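DUF574 domain-containing protein (Thermobifida fusca, PDB 2QE6) binds S-adenosylmethionine and is probably a methyltransferase of the Rossmann-like class, its methyl-accepting substrate unknown. Local coordinates at residues W11-L16 / P114-H119; H95-Q99 / L124-T130; V137-I143 / R177-Y182; A204-L208 / E262-M266. The protein carries 1 engineered substitution. All blocks are in the same frame, centred on the assembly; numbering follows the deposited sequence.

Contact 1. Residues W11-L16 / P114-H119; sequences WPPPGL and PMVLTH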
loop_
_atom_site.group_PDB
_atom_site.type_symbol
_atom_site.label_atom_id
_atom_site.label_comp_id
_atom_site.label_asym_id
_atom_site.label_seq_id
_atom_site.Cartn_x
_atom_site.Cartn_y
_atom_site.Cartn_z
ATOM N N TRP A 11 -8.158 7.859 22.964
ATOM C CA TRP A 11 -7.788 7.240 21.663
ATOM C C TRP A 11 -8.896 6.385 21.031
ATOM O O TRP A 11 -9.526 5.621 21.723
ATOM C CB TRP A 11 -6.539 6.337 21.795
ATOM C CG TRP A 11 -5.997 6.024 20.420
ATOM C CD1 TRP A 11 -6.291 4.941 19.631
ATOM C CD2 TRP A 11 -5.172 6.881 19.645
ATOM N NE1 TRP A 11 -5.678 5.069 18.402
ATOM C CE2 TRP A 11 -4.985 6.255 18.378
ATOM C CE3 TRP A 11 -4.589 8.134 19.881
ATOM C CZ2 TRP A 11 -4.206 6.831 17.362
ATOM C CZ3 TRP A 11 -3.805 8.704 18.870
ATOM C CH2 TRP A 11 -3.635 8.056 17.626
ATOM N N PRO A 12 -9.128 6.486 19.706
ATOM C CA PRO A 12 -8.564 7.423 18.742
ATOM C C PRO A 12 -8.948 8.853 19.111
ATOM O O PRO A 12 -9.899 9.040 19.893
ATOM C CB PRO A 12 -9.195 7.012 17.410
ATOM C CG PRO A 12 -9.755 5.664 17.611
ATOM C CD PRO A 12 -10.055 5.538 19.068
ATOM N N PRO A 13 -8.202 9.853 18.596
ATOM C CA PRO A 13 -8.423 11.210 19.130
ATOM C C PRO A 13 -9.800 11.718 18.701
ATOM O O PRO A 13 -10.079 11.758 17.503
ATOM C CB PRO A 13 -7.287 12.054 18.509
ATOM C CG PRO A 13 -6.339 11.060 17.865
ATOM C CD PRO A 13 -7.143 9.830 17.569
ATOM N N PRO A 14 -10.653 12.090 19.673
ATOM C CA PRO A 14 -12.029 12.504 19.366
ATOM C C PRO A 14 -12.100 13.680 18.375
ATOM O O PRO A 14 -13.040 13.748 17.588
ATOM C CB PRO A 14 -12.594 12.911 20.727
ATOM C CG PRO A 14 -11.694 12.309 21.731
ATOM C CD PRO A 14 -10.353 12.183 21.113
ATOM N N GLY A 15 -11.109 14.576 18.398
ATOM C CA GLY A 15 -11.042 15.685 17.436
ATOM C C GLY A 15 -10.932 15.271 15.963
ATOM O O GLY A 15 -11.081 16.106 15.083
ATOM N N LEU A 16 -10.632 13.999 15.689
ATOM C CA LEU A 16 -10.510 13.488 14.300
ATOM C C LEU A 16 -11.775 12.752 13.837
ATOM O O LEU A 16 -11.871 12.364 12.671
ATOM C CB LEU A 16 -9.289 12.563 14.171
ATOM C CG LEU A 16 -7.873 13.149 14.363
ATOM C CD1 LEU A 16 -6.785 12.058 14.265
ATOM C CD2 LEU A 16 -7.596 14.242 13.352
ATOM N N PRO A 114 -4.641 12.145 8.786
ATOM C CA PRO A 114 -3.847 12.659 9.888
ATOM C C PRO A 114 -3.680 11.715 11.069
ATOM O O PRO A 114 -2.745 11.886 11.842
ATOM C CB PRO A 114 -4.608 13.900 10.333
ATOM C CG PRO A 114 -5.868 13.911 9.615
ATOM C CD PRO A 114 -5.784 13.021 8.463
HETATM N N MSE A 115 -4.585 10.752 11.252
HETATM C CA MSE A 115 -4.405 9.776 12.302
HETATM C C MSE A 115 -3.118 8.949 12.147
HETATM O O MSE A 115 -2.560 8.515 13.150
HETATM C CB MSE A 115 -5.607 8.829 12.450
HETATM C CG MSE A 115 -5.592 8.119 13.816
HETATM SE SE MSE A 115 -7.067 6.901 13.936
HETATM C CE MSE A 115 -8.427 8.271 14.202
ATOM N N VAL A 116 -2.663 8.741 10.922
ATOM C CA VAL A 116 -1.423 7.981 10.637
ATOM C C VAL A 116 -0.230 8.740 11.222
ATOM O O VAL A 116 0.587 8.194 12.002
ATOM C CB VAL A 116 -1.263 7.709 9.092
ATOM C CG1 VAL A 116 0.081 7.045 8.759
ATOM C CG2 VAL A 116 -2.397 6.850 8.575
ATOM N N LEU A 117 -0.168 10.032 10.927
ATOM C CA LEU A 117 0.869 10.880 11.541
ATOM C C LEU A 117 0.732 10.936 13.053
ATOM O O LEU A 117 1.729 10.860 13.779
ATOM C CB LEU A 117 0.843 12.298 10.973
ATOM C CG LEU A 117 1.849 13.319 11.526
ATOM C CD1 LEU A 117 3.307 12.769 11.605
ATOM C CD2 LEU A 117 1.771 14.638 10.726
ATOM N N THR A 118 -0.496 11.080 13.549
ATOM C CA THR A 118 -0.674 11.196 14.979
ATOM C C THR A 118 -0.240 9.943 15.743
ATOM O O THR A 118 0.377 10.047 16.797
ATOM C CB THR A 118 -2.117 11.585 15.345
ATOM O OG1 THR A 118 -2.473 12.734 14.578
ATOM C CG2 THR A 118 -2.214 11.932 16.834
ATOM N N HIS A 119 -0.567 8.769 15.223
ATOM C CA HIS A 119 -0.196 7.522 15.887
ATOM C C HIS A 119 1.313 7.293 15.750
ATOM O O HIS A 119 2.013 6.946 16.736
ATOM C CB HIS A 119 -0.982 6.332 15.284
ATOM C CG HIS A 119 -0.996 5.116 16.165
ATOM N ND1 HIS A 119 -1.994 4.169 16.108
ATOM C CD2 HIS A 119 -0.163 4.723 17.163
ATOM C CE1 HIS A 119 -1.755 3.225 17.002
ATOM N NE2 HIS A 119 -0.654 3.544 17.663
#

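Contact 2. Residues H95-Q99 / L124-T130; sequences HEVAQ and LAKDPNT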
loop_
_atom_site.group_PDB
_atom_site.type_symbol
_atom_site.label_atom_id
_atom_site.label_comp_id
_atom_site.label_asym_id
_atom_site.label_seq_id
_atom_site.Cartn_x
_atom_site.Cartn_y
_atom_site.Cartn_z
ATOM N N HIS A 95 8.909 -0.707 7.922
ATOM C CA HIS A 95 10.240 -0.464 8.474
ATOM C C HIS A 95 10.739 -1.602 9.383
ATOM O O HIS A 95 11.949 -1.863 9.502
ATOM C CB HIS A 95 10.261 0.895 9.180
ATOM C CG HIS A 95 9.700 0.889 10.568
ATOM N ND1 HIS A 95 8.356 1.027 10.830
ATOM C CD2 HIS A 95 10.319 0.851 11.783
ATOM C CE1 HIS A 95 8.152 1.044 12.134
ATOM N NE2 HIS A 95 9.327 0.936 12.737
ATOM N N GLU A 96 9.787 -2.276 10.010
ATOM C CA GLU A 96 10.075 -3.422 10.862
ATOM C C GLU A 96 10.535 -4.600 10.013
ATOM O O GLU A 96 11.525 -5.229 10.295
ATOM C CB GLU A 96 8.823 -3.763 11.685
ATOM C CG GLU A 96 8.495 -2.694 12.758
ATOM C CD GLU A 96 7.028 -2.716 13.244
ATOM O OE1 GLU A 96 6.211 -3.532 12.750
ATOM O OE2 GLU A 96 6.704 -1.890 14.125
ATOM N N VAL A 97 9.805 -4.891 8.947
ATOM C CA VAL A 97 10.258 -5.894 7.998
ATOM C C VAL A 97 11.622 -5.516 7.403
ATOM O O VAL A 97 12.550 -6.323 7.418
ATOM C CB VAL A 97 9.230 -6.057 6.854
ATOM C CG1 VAL A 97 9.605 -7.254 6.018
ATOM C CG2 VAL A 97 7.855 -6.242 7.468
ATOM N N ALA A 98 11.749 -4.279 6.913
ATOM C CA ALA A 98 12.991 -3.838 6.253
ATOM C C ALA A 98 14.162 -3.946 7.205
ATOM O O ALA A 98 15.225 -4.458 6.845
ATOM C CB ALA A 98 12.855 -2.405 5.723
ATOM N N GLN A 99 13.972 -3.487 8.440
ATOM C CA GLN A 99 15.089 -3.507 9.403
ATOM C C GLN A 99 15.445 -4.908 9.901
ATOM O O GLN A 99 16.590 -5.136 10.326
ATOM C CB GLN A 99 14.806 -2.588 10.589
ATOM C CG GLN A 99 14.666 -1.083 10.218
ATOM C CD GLN A 99 14.480 -0.234 11.432
ATOM O OE1 GLN A 99 14.892 -0.625 12.525
ATOM N NE2 GLN A 99 13.888 0.928 11.274
ATOM N N LEU A 124 7.702 6.681 16.036
ATOM C CA LEU A 124 8.905 6.850 15.172
ATOM C C LEU A 124 9.852 8.025 15.457
ATOM O O LEU A 124 10.793 8.243 14.679
ATOM C CB LEU A 124 8.502 6.973 13.708
ATOM C CG LEU A 124 7.691 5.853 13.107
ATOM C CD1 LEU A 124 7.341 6.291 11.747
ATOM C CD2 LEU A 124 8.445 4.525 13.077
ATOM N N ALA A 125 9.614 8.787 16.523
ATOM C CA ALA A 125 10.576 9.830 16.931
ATOM C C ALA A 125 11.869 9.190 17.480
ATOM O O ALA A 125 12.950 9.786 17.393
ATOM C CB ALA A 125 9.954 10.778 17.954
ATOM N N LYS A 126 11.740 7.973 18.022
ATOM C CA LYS A 126 12.874 7.170 18.512
ATOM C C LYS A 126 13.708 6.472 17.392
ATOM O O LYS A 126 14.775 5.906 17.669
ATOM C CB LYS A 126 12.370 6.104 19.517
ATOM C CG LYS A 126 11.723 6.636 20.797
ATOM N N ASP A 127 13.222 6.496 16.148
ATOM C CA ASP A 127 13.911 5.846 15.022
ATOM C C ASP A 127 14.432 6.883 14.029
ATOM O O ASP A 127 13.665 7.522 13.333
ATOM C CB ASP A 127 12.983 4.849 14.330
ATOM C CG ASP A 127 13.689 3.997 13.268
ATOM O OD1 ASP A 127 14.905 4.200 12.993
ATOM O OD2 ASP A 127 13.004 3.120 12.694
ATOM N N PRO A 128 15.762 7.041 13.954
ATOM C CA PRO A 128 16.277 8.062 13.060
ATOM C C PRO A 128 16.162 7.669 11.599
ATOM O O PRO A 128 16.322 8.532 10.751
ATOM C CB PRO A 128 17.751 8.166 13.459
ATOM C CG PRO A 128 18.098 6.844 14.006
ATOM C CD PRO A 128 16.847 6.317 14.646
ATOM N N ASN A 129 15.914 6.392 11.309
ATOM C CA ASN A 129 15.800 5.923 9.902
ATOM C C ASN A 129 14.408 5.749 9.412
ATOM O O ASN A 129 14.198 5.170 8.339
ATOM C CB ASN A 129 16.548 4.616 9.707
ATOM C CG ASN A 129 18.043 4.767 9.975
ATOM O OD1 ASN A 129 18.731 3.789 10.192
ATOM N ND2 ASN A 129 18.535 6.003 9.985
ATOM N N THR A 130 13.440 6.246 10.173
ATOM C CA THR A 130 12.045 6.084 9.774
ATOM C C THR A 130 11.322 7.393 10.048
ATOM O O THR A 130 11.503 8.001 11.091
ATOM C CB THR A 130 11.398 4.895 10.527
ATOM O OG1 THR A 130 12.245 3.737 10.427
ATOM C CG2 THR A 130 10.058 4.557 9.963
HETATM O O HOH W 1 13.589 1.900 8.823
#

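Contact 3. Residues V137-I143 / R177-Y182; sequences VRDPEYI and RVVGAY. With SAM (S-adenosylmethionine), chain F.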
loop_
_atom_site.group_PDB
_atom_site.type_symbol
_atom_site.label_atom_id
_atom_site.label_comp_id
_atom_site.label_asym_id
_atom_site.label_seq_id
_atom_site.Cartn_x
_atom_site.Cartn_y
_atom_site.Cartn_z
ATOM N N VAL A 137 -0.757 11.706 -2.141
ATOM C CA VAL A 137 0.034 10.956 -3.148
ATOM C C VAL A 137 -0.189 11.392 -4.591
ATOM O O VAL A 137 0.670 11.188 -5.465
ATOM C CB VAL A 137 -0.289 9.440 -2.929
ATOM C CG1 VAL A 137 0.102 8.560 -4.109
ATOM C CG2 VAL A 137 0.379 9.017 -1.635
ATOM N N ARG A 138 -1.336 12.026 -4.844
ATOM C CA ARG A 138 -1.629 12.560 -6.162
ATOM C C ARG A 138 -0.863 13.844 -6.471
ATOM O O ARG A 138 -0.996 14.401 -7.566
ATOM C CB ARG A 138 -3.114 12.780 -6.289
ATOM C CG ARG A 138 -3.883 11.475 -6.207
ATOM C CD ARG A 138 -5.368 11.748 -6.228
ATOM N NE ARG A 138 -5.770 12.454 -5.015
ATOM C CZ ARG A 138 -7.018 12.773 -4.699
ATOM N NH1 ARG A 138 -8.019 12.442 -5.504
ATOM N NH2 ARG A 138 -7.264 13.433 -3.571
ATOM N N ASP A 139 -0.057 14.310 -5.512
ATOM C CA ASP A 139 0.839 15.441 -5.709
ATOM C C ASP A 139 2.317 15.012 -5.520
ATOM O O ASP A 139 2.931 15.357 -4.508
ATOM C CB ASP A 139 0.470 16.544 -4.712
ATOM C CG ASP A 139 1.109 17.884 -5.044
ATOM O OD1 ASP A 139 1.893 17.970 -6.020
ATOM O OD2 ASP A 139 0.820 18.850 -4.306
ATOM N N PRO A 140 2.877 14.274 -6.502
ATOM C CA PRO A 140 4.232 13.727 -6.452
ATOM C C PRO A 140 5.294 14.791 -6.212
ATOM O O PRO A 140 6.259 14.537 -5.489
ATOM C CB PRO A 140 4.432 13.118 -7.858
ATOM C CG PRO A 140 3.120 13.026 -8.466
ATOM C CD PRO A 140 2.173 13.892 -7.748
ATOM N N GLU A 141 5.103 15.963 -6.828
ATOM C CA GLU A 141 6.007 17.098 -6.688
ATOM C C GLU A 141 6.138 17.493 -5.235
ATOM O O GLU A 141 7.238 17.680 -4.750
ATOM C CB GLU A 141 5.536 18.296 -7.518
ATOM N N TYR A 142 5.024 17.608 -4.529
ATOM C CA TYR A 142 5.082 17.950 -3.112
ATOM C C TYR A 142 5.783 16.820 -2.307
ATOM O O TYR A 142 6.667 17.079 -1.498
ATOM C CB TYR A 142 3.667 18.250 -2.559
ATOM C CG TYR A 142 3.657 18.540 -1.078
ATOM C CD1 TYR A 142 3.939 19.812 -0.590
ATOM C CD2 TYR A 142 3.394 17.535 -0.165
ATOM C CE1 TYR A 142 3.960 20.060 0.764
ATOM C CE2 TYR A 142 3.396 17.773 1.183
ATOM C CZ TYR A 142 3.671 19.027 1.654
ATOM O OH TYR A 142 3.691 19.228 3.027
ATOM N N ILE A 143 5.411 15.566 -2.541
ATOM C CA ILE A 143 5.975 14.469 -1.741
ATOM C C ILE A 143 7.488 14.321 -1.987
ATOM O O ILE A 143 8.279 14.236 -1.041
ATOM C CB ILE A 143 5.226 13.144 -1.986
ATOM C CG1 ILE A 143 3.864 13.181 -1.292
ATOM C CG2 ILE A 143 6.015 11.939 -1.471
ATOM C CD1 ILE A 143 2.906 12.146 -1.820
ATOM N N ARG A 177 -0.164 9.985 -14.945
ATOM C CA ARG A 177 0.760 11.034 -14.558
ATOM C C ARG A 177 1.309 10.794 -13.151
ATOM O O ARG A 177 2.501 11.053 -12.875
ATOM C CB ARG A 177 0.074 12.419 -14.645
ATOM C CG ARG A 177 0.685 13.503 -13.722
ATOM C CD ARG A 177 -0.184 14.777 -13.588
ATOM N NE ARG A 177 -1.323 14.662 -12.651
ATOM C CZ ARG A 177 -1.244 14.789 -11.321
ATOM N NH1 ARG A 177 -0.081 15.012 -10.714
ATOM N NH2 ARG A 177 -2.348 14.688 -10.585
ATOM N N VAL A 178 0.454 10.328 -12.241
ATOM C CA VAL A 178 0.877 10.170 -10.835
ATOM C C VAL A 178 1.909 9.044 -10.693
ATOM O O VAL A 178 2.997 9.257 -10.138
ATOM C CB VAL A 178 -0.339 9.990 -9.860
ATOM C CG1 VAL A 178 0.128 9.459 -8.493
ATOM C CG2 VAL A 178 -1.117 11.344 -9.711
ATOM N N VAL A 179 1.592 7.855 -11.206
ATOM C CA VAL A 179 2.519 6.723 -11.043
ATOM C C VAL A 179 3.777 6.968 -11.883
ATOM O O VAL A 179 4.874 6.657 -11.443
ATOM C CB VAL A 179 1.881 5.345 -11.333
ATOM C CG1 VAL A 179 2.913 4.201 -11.087
ATOM C CG2 VAL A 179 0.647 5.159 -10.420
ATOM N N GLY A 180 3.588 7.534 -13.075
ATOM C CA GLY A 180 4.715 7.930 -13.924
ATOM C C GLY A 180 5.693 8.892 -13.260
ATOM O O GLY A 180 6.896 8.792 -13.471
ATOM N N ALA A 181 5.199 9.845 -12.476
ATOM C CA ALA A 181 6.103 10.766 -11.772
ATOM C C ALA A 181 7.012 10.027 -10.791
ATOM O O ALA A 181 8.180 10.347 -10.640
ATOM C CB ALA A 181 5.299 11.831 -11.047
ATOM N N TYR A 182 6.473 9.061 -10.071
ATOM C CA TYR A 182 7.273 8.332 -9.092
ATOM C C TYR A 182 8.265 7.396 -9.816
ATOM O O TYR A 182 9.377 7.252 -9.370
ATOM C CB TYR A 182 6.361 7.548 -8.105
ATOM C CG TYR A 182 5.485 8.432 -7.207
ATOM C CD1 TYR A 182 6.060 9.267 -6.254
ATOM C CD2 TYR A 182 4.084 8.438 -7.325
ATOM C CE1 TYR A 182 5.285 10.094 -5.422
ATOM C CE2 TYR A 182 3.290 9.274 -6.486
ATOM C CZ TYR A 182 3.922 10.097 -5.545
ATOM O OH TYR A 182 3.203 10.929 -4.710
HETATM N N SAM F . -0.572 0.579 2.099
HETATM C CA SAM F . -1.298 -0.096 3.246
HETATM C C SAM F . -1.454 -1.569 2.941
HETATM O O SAM F . -1.544 -2.383 3.853
HETATM O OXT SAM F . -1.522 -1.958 1.768
HETATM C CB SAM F . -2.708 0.437 3.567
HETATM C CG SAM F . -3.765 0.257 2.467
HETATM S SD SAM F . -5.371 1.068 2.766
HETATM C CE SAM F . -4.942 1.761 4.381
HETATM C "C5'" SAM F . -5.038 2.530 1.762
HETATM C "C4'" SAM F . -4.273 3.729 2.337
HETATM O "O4'" SAM F . -3.951 4.638 1.279
HETATM C "C3'" SAM F . -5.071 4.553 3.361
HETATM O "O3'" SAM F . -4.335 4.739 4.557
HETATM C "C2'" SAM F . -5.397 5.877 2.688
HETATM O "O2'" SAM F . -5.599 6.976 3.586
HETATM C "C1'" SAM F . -4.209 5.974 1.736
HETATM N N9 SAM F . -4.531 6.851 0.609
HETATM C C8 SAM F . -5.505 6.699 -0.376
HETATM N N7 SAM F . -5.428 7.759 -1.223
HETATM C C5 SAM F . -4.407 8.565 -0.791
HETATM C C6 SAM F . -3.884 9.762 -1.302
HETATM N N6 SAM F . -4.445 10.321 -2.409
HETATM N N1 SAM F . -2.821 10.335 -0.625
HETATM C C2 SAM F . -2.263 9.752 0.531
HETATM N N3 SAM F . -2.790 8.569 1.041
HETATM C C4 SAM F . -3.838 7.997 0.364
#

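Contact 4. Residues A204-L208 / E262-M266; sequences AQQKL and EQLGM. With SO4 (sulfate ion), chain C.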
loop_
_atom_site.group_PDB
_atom_site.type_symbol
_atom_site.label_atom_id
_atom_site.label_comp_id
_atom_site.label_asym_id
_atom_site.label_seq_id
_atom_site.Cartn_x
_atom_site.Cartn_y
_atom_site.Cartn_z
ATOM N N ALA A 204 -17.933 -9.723 -7.266
ATOM C CA ALA A 204 -17.599 -8.985 -6.060
ATOM C C ALA A 204 -16.583 -7.901 -6.302
ATOM O O ALA A 204 -16.466 -6.994 -5.491
ATOM C CB ALA A 204 -17.044 -9.922 -5.014
ATOM N N GLN A 205 -15.807 -7.995 -7.384
ATOM C CA GLN A 205 -14.682 -7.063 -7.571
ATOM C C GLN A 205 -15.203 -5.660 -7.879
ATOM O O GLN A 205 -14.805 -4.710 -7.248
ATOM C CB GLN A 205 -13.764 -7.554 -8.690
ATOM C CG GLN A 205 -12.953 -8.825 -8.297
ATOM C CD GLN A 205 -12.391 -9.586 -9.469
ATOM O OE1 GLN A 205 -12.937 -9.559 -10.590
ATOM N NE2 GLN A 205 -11.337 -10.335 -9.218
ATOM N N GLN A 206 -16.116 -5.582 -8.839
ATOM C CA GLN A 206 -16.714 -4.313 -9.260
ATOM C C GLN A 206 -17.739 -3.799 -8.221
ATOM O O GLN A 206 -17.899 -2.606 -8.071
ATOM C CB GLN A 206 -17.337 -4.423 -10.628
ATOM C CG GLN A 206 -16.320 -4.410 -11.844
ATOM C CD GLN A 206 -15.560 -3.064 -12.044
ATOM O OE1 GLN A 206 -15.899 -2.032 -11.458
ATOM N NE2 GLN A 206 -14.540 -3.089 -12.896
ATOM N N LYS A 207 -18.398 -4.701 -7.493
ATOM C CA LYS A 207 -19.263 -4.325 -6.369
ATOM C C LYS A 207 -18.439 -3.726 -5.245
ATOM O O LYS A 207 -18.807 -2.727 -4.672
ATOM C CB LYS A 207 -20.046 -5.534 -5.870
ATOM C CG LYS A 207 -21.215 -5.184 -4.993
ATOM C CD LYS A 207 -22.112 -6.423 -4.776
ATOM C CE LYS A 207 -23.422 -6.059 -4.151
ATOM N NZ LYS A 207 -24.290 -7.260 -4.073
ATOM N N LEU A 208 -17.286 -4.309 -4.956
ATOM C CA LEU A 208 -16.385 -3.734 -3.943
ATOM C C LEU A 208 -15.848 -2.341 -4.360
ATOM O O LEU A 208 -15.873 -1.375 -3.589
ATOM C CB LEU A 208 -15.228 -4.685 -3.679
ATOM C CG LEU A 208 -14.242 -4.105 -2.699
ATOM C CD1 LEU A 208 -14.936 -3.655 -1.398
ATOM C CD2 LEU A 208 -13.071 -5.118 -2.484
ATOM N N GLU A 262 -9.118 -14.421 -1.762
ATOM C CA GLU A 262 -7.804 -14.501 -2.400
ATOM C C GLU A 262 -7.831 -14.036 -3.873
ATOM O O GLU A 262 -6.787 -13.997 -4.530
ATOM C CB GLU A 262 -7.248 -15.921 -2.264
ATOM C CG GLU A 262 -6.894 -16.269 -0.821
ATOM C CD GLU A 262 -6.561 -17.749 -0.638
ATOM O OE1 GLU A 262 -7.319 -18.610 -1.133
ATOM O OE2 GLU A 262 -5.539 -18.052 0.001
ATOM N N GLN A 263 -9.002 -13.677 -4.392
ATOM C CA GLN A 263 -9.104 -13.204 -5.791
ATOM C C GLN A 263 -9.561 -11.752 -5.966
ATOM O O GLN A 263 -9.964 -11.335 -7.072
ATOM C CB GLN A 263 -10.033 -14.116 -6.565
ATOM C CG GLN A 263 -9.455 -15.518 -6.717
ATOM C CD GLN A 263 -10.476 -16.443 -7.218
ATOM O OE1 GLN A 263 -10.496 -16.741 -8.382
ATOM N NE2 GLN A 263 -11.380 -16.862 -6.354
ATOM N N LEU A 264 -9.459 -10.979 -4.887
ATOM C CA LEU A 264 -9.853 -9.581 -4.886
ATOM C C LEU A 264 -8.710 -8.634 -5.299
ATOM O O LEU A 264 -8.971 -7.586 -5.847
ATOM C CB LEU A 264 -10.429 -9.165 -3.496
ATOM C CG LEU A 264 -11.878 -9.604 -3.213
ATOM C CD1 LEU A 264 -12.248 -9.260 -1.743
ATOM C CD2 LEU A 264 -12.861 -9.048 -4.201
ATOM N N GLY A 265 -7.457 -9.000 -5.026
ATOM C CA GLY A 265 -6.329 -8.158 -5.372
ATOM C C GLY A 265 -5.145 -8.852 -6.001
ATOM O O GLY A 265 -4.973 -10.083 -5.848
HETATM N N MSE A 266 -4.330 -8.053 -6.710
HETATM C CA MSE A 266 -3.062 -8.534 -7.292
HETATM C C MSE A 266 -1.900 -7.721 -6.799
HETATM O O MSE A 266 -2.075 -6.613 -6.381
HETATM C CB MSE A 266 -3.087 -8.510 -8.816
HETATM C CG MSE A 266 -4.009 -9.553 -9.390
HETATM SE SE MSE A 266 -3.641 -10.083 -11.158
HETATM C CE MSE A 266 -4.897 -11.504 -11.350
HETATM S S SO4 C . -14.228 0.466 -14.945
HETATM O O1 SO4 C . -15.409 1.145 -14.392
HETATM O O2 SO4 C . -13.240 1.508 -15.285
HETATM O O3 SO4 C . -13.577 -0.437 -13.947
HETATM O O4 SO4 C . -14.669 -0.277 -16.154
#

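Contact 1. Residues W11-L16 / P114-H119
Trp11, Pro12, Pro13 and Leu16 lay an N-terminal proline-rich loop over the first turns of helix 114-124, the helix that follows the second strand of the Rossmann-like methyltransferase sheet. The six-membered ring of Trp11 turns an edge to the face of His119 in a T-shaped stack, centroids 5.0 Å apart and planes at 64°; CZ2 of Trp11 lies 3.7 Å from ND1 of His119. Along the rim, near the ring plane, comes CG2 of Thr118. Selenomethionine Met115 adds a Met-aromatic contact, its SE oblique to the Trp11 ring. Its chain bends at the last torsion (chi3 -75°), which brings CE within 3.5 Å of CB of Pro12 and close to CD of Pro13. At the other end, CD1 of Leu16 rests 3.9 Å from CB of Met115. Outside the pair, Asp35 accepts a hydrogen bond from NE1 of Trp11 and fixes the indole's rotation. A leucine in place of Trp11 would probably leave the His119 face without its aromatic edge and Asp35 without this donor. The peptide bond before Pro12 is cis, and CD of Pro13 lies over one face of the Trp11 ring, 3.7 Å above its plane and offset toward the rim.

Contact 2. Residues H95-Q99 / L124-T130
His95 and Thr130 bring the two backbones closest, their CA atoms 6.9 Å apart, where helix 94-101 passes the loop that leaves helix 114-124 and makes a type I turn from Asp127 to Thr130 on its way into strand 130-134. The imidazole of His95 offers one face to two methyl groups. CD2 of Leu124 and CG2 of Thr130 both lie over it in CH-pi contacts, the leucine methyl 3.9 Å from the ring centroid and the threonine methyl 4.1 Å. CG of Glu96 lies over the opposite face, near the rim, and a hydrogen bond between ND1 of His95 and OH of Tyr109 sets the ring's rotation. The ring reaches this slot with CG between the backbone N and the carbonyl carbon (chi1 81°). One helical turn on, the extended Gln99 side chain supplies the polar link: NE2 of Gln99 donates to OD2 of Asp127 over 2.8 Å, entering on the syn lone pair; OD2 lies in the plane of the Gln99 amide, although the bond is bent to 146°. Amide and carboxylate planes stand 80° apart. A water accepts from NE2 of Gln99 and donates to OG1 of Thr130, bridging the two segments. N of Asn129 donates to OD1 of Asp127 from above the carboxylate plane, 2.9 Å away. This last bond closes an Asx turn, here built into the helix-to-strand connection of the Rossmann-like fold and tied to a neighbouring helix.

Contact 3. Residues V137-I143 / R177-Y182
In this partly buried contact the loop after strand 130-134 and the first turn of helix 140-145 pack on helix 175-185. Its centre is the ring of Tyr182. OH of Tyr182 donates to O of Val137 over 2.7 Å, tilted 22° from the carbonyl plane, while CB of Pro140 lies over one ring face in a CH-pi contact, 4.1 Å from the centroid. Pro140 is a knob in the hole formed by Arg177, Val178, Ala181 and Tyr182, with its CB 3.5 Å from CB of Ala181. In this Rossmann-like methyltransferase fold the loop also forms a wall of the cofactor pocket: N of Val137 donates to N1 of S-adenosylmethionine over 2.9 Å, nearly straight at 165°, and CG2 of Val137 packs 3.5 Å from the cofactor's C2. Tyr182 is thus a second-shell residue, holding the carbonyl of the residue whose N-H reads the adenine. The long Arg177 chain, bent at chi3 (79°), brings both NH1 and NH2 edge-on to O of Arg138, each bond weak at 3.3 Å. Arg138 itself turns away to a salt bridge with Asp136. OD1 of Asp139 N-caps the helix through a weak bond to N of Tyr142.

Contact 4. Residues A204-L208 / E262-M266
The side chain of Gln205 and the backbone of Gln263 make the polar link between helix 203-216 and the segment that leads into strand 265-271. NE2 of Gln205 donates to the backbone O of Gln263 over 2.7 Å; seen from the carbonyl, the donor lies nearly along the C=O axis (168°), and the acceptor is close to the amide plane, with the N-H itself bent to 144°. The Gln205 chain reaches across by running extended beyond CG (chi2 161°). Its other amide atom, OE1, accepts from the backbone N atoms of Thr200 and Leu202, so both ends of this buried amide are engaged and its flip is settled. A leucine at Gln205 would probably leave the carbonyl of Gln263 without this donor and the N-H groups of Thr200 and Leu202 without their acceptor. In the Rossmann-like methyltransferase sheet, strand 265-271 is the antiparallel one inserted between 191-197 and 235-243, and the helix here follows strand 191-197. The apolar part belongs to Leu264. Its CD2 lies 4.1 Å from CG of Gln205, the two side chains at an oblique angle, and 4.3 Å from CB of Ala204; its CD1 is 4.3 Å from CD2 of Leu208. Leu264 also touches Ser57, and Leu208 touches Leu54, both of helix 54-75. Away from this interface, NE2 of Gln206 donates to O3 of a sulfate ion, 3.0 Å away and probably from the crystallisation liquor.

How the contacts relate
The four contacts are separate patches of one Rossmann-like domain. Contacts 1 and 2 share helix 114-124, one near its start and the other at its end; their segments alternate along the chain, and their nearest atoms are about 6 Å apart. Contact 3 alone touches S-adenosylmethionine, and its nearest atoms lie about 9 Å from contact 1 and about 13 Å from contact 4. Near contact 1 the cofactor is about 8 Å from the side chain of Pro114, and near contact 2 about 12 Å from that of His95. Contacts 2 and 4 lie on opposite sides of the chain's centre, centres 32 Å apart.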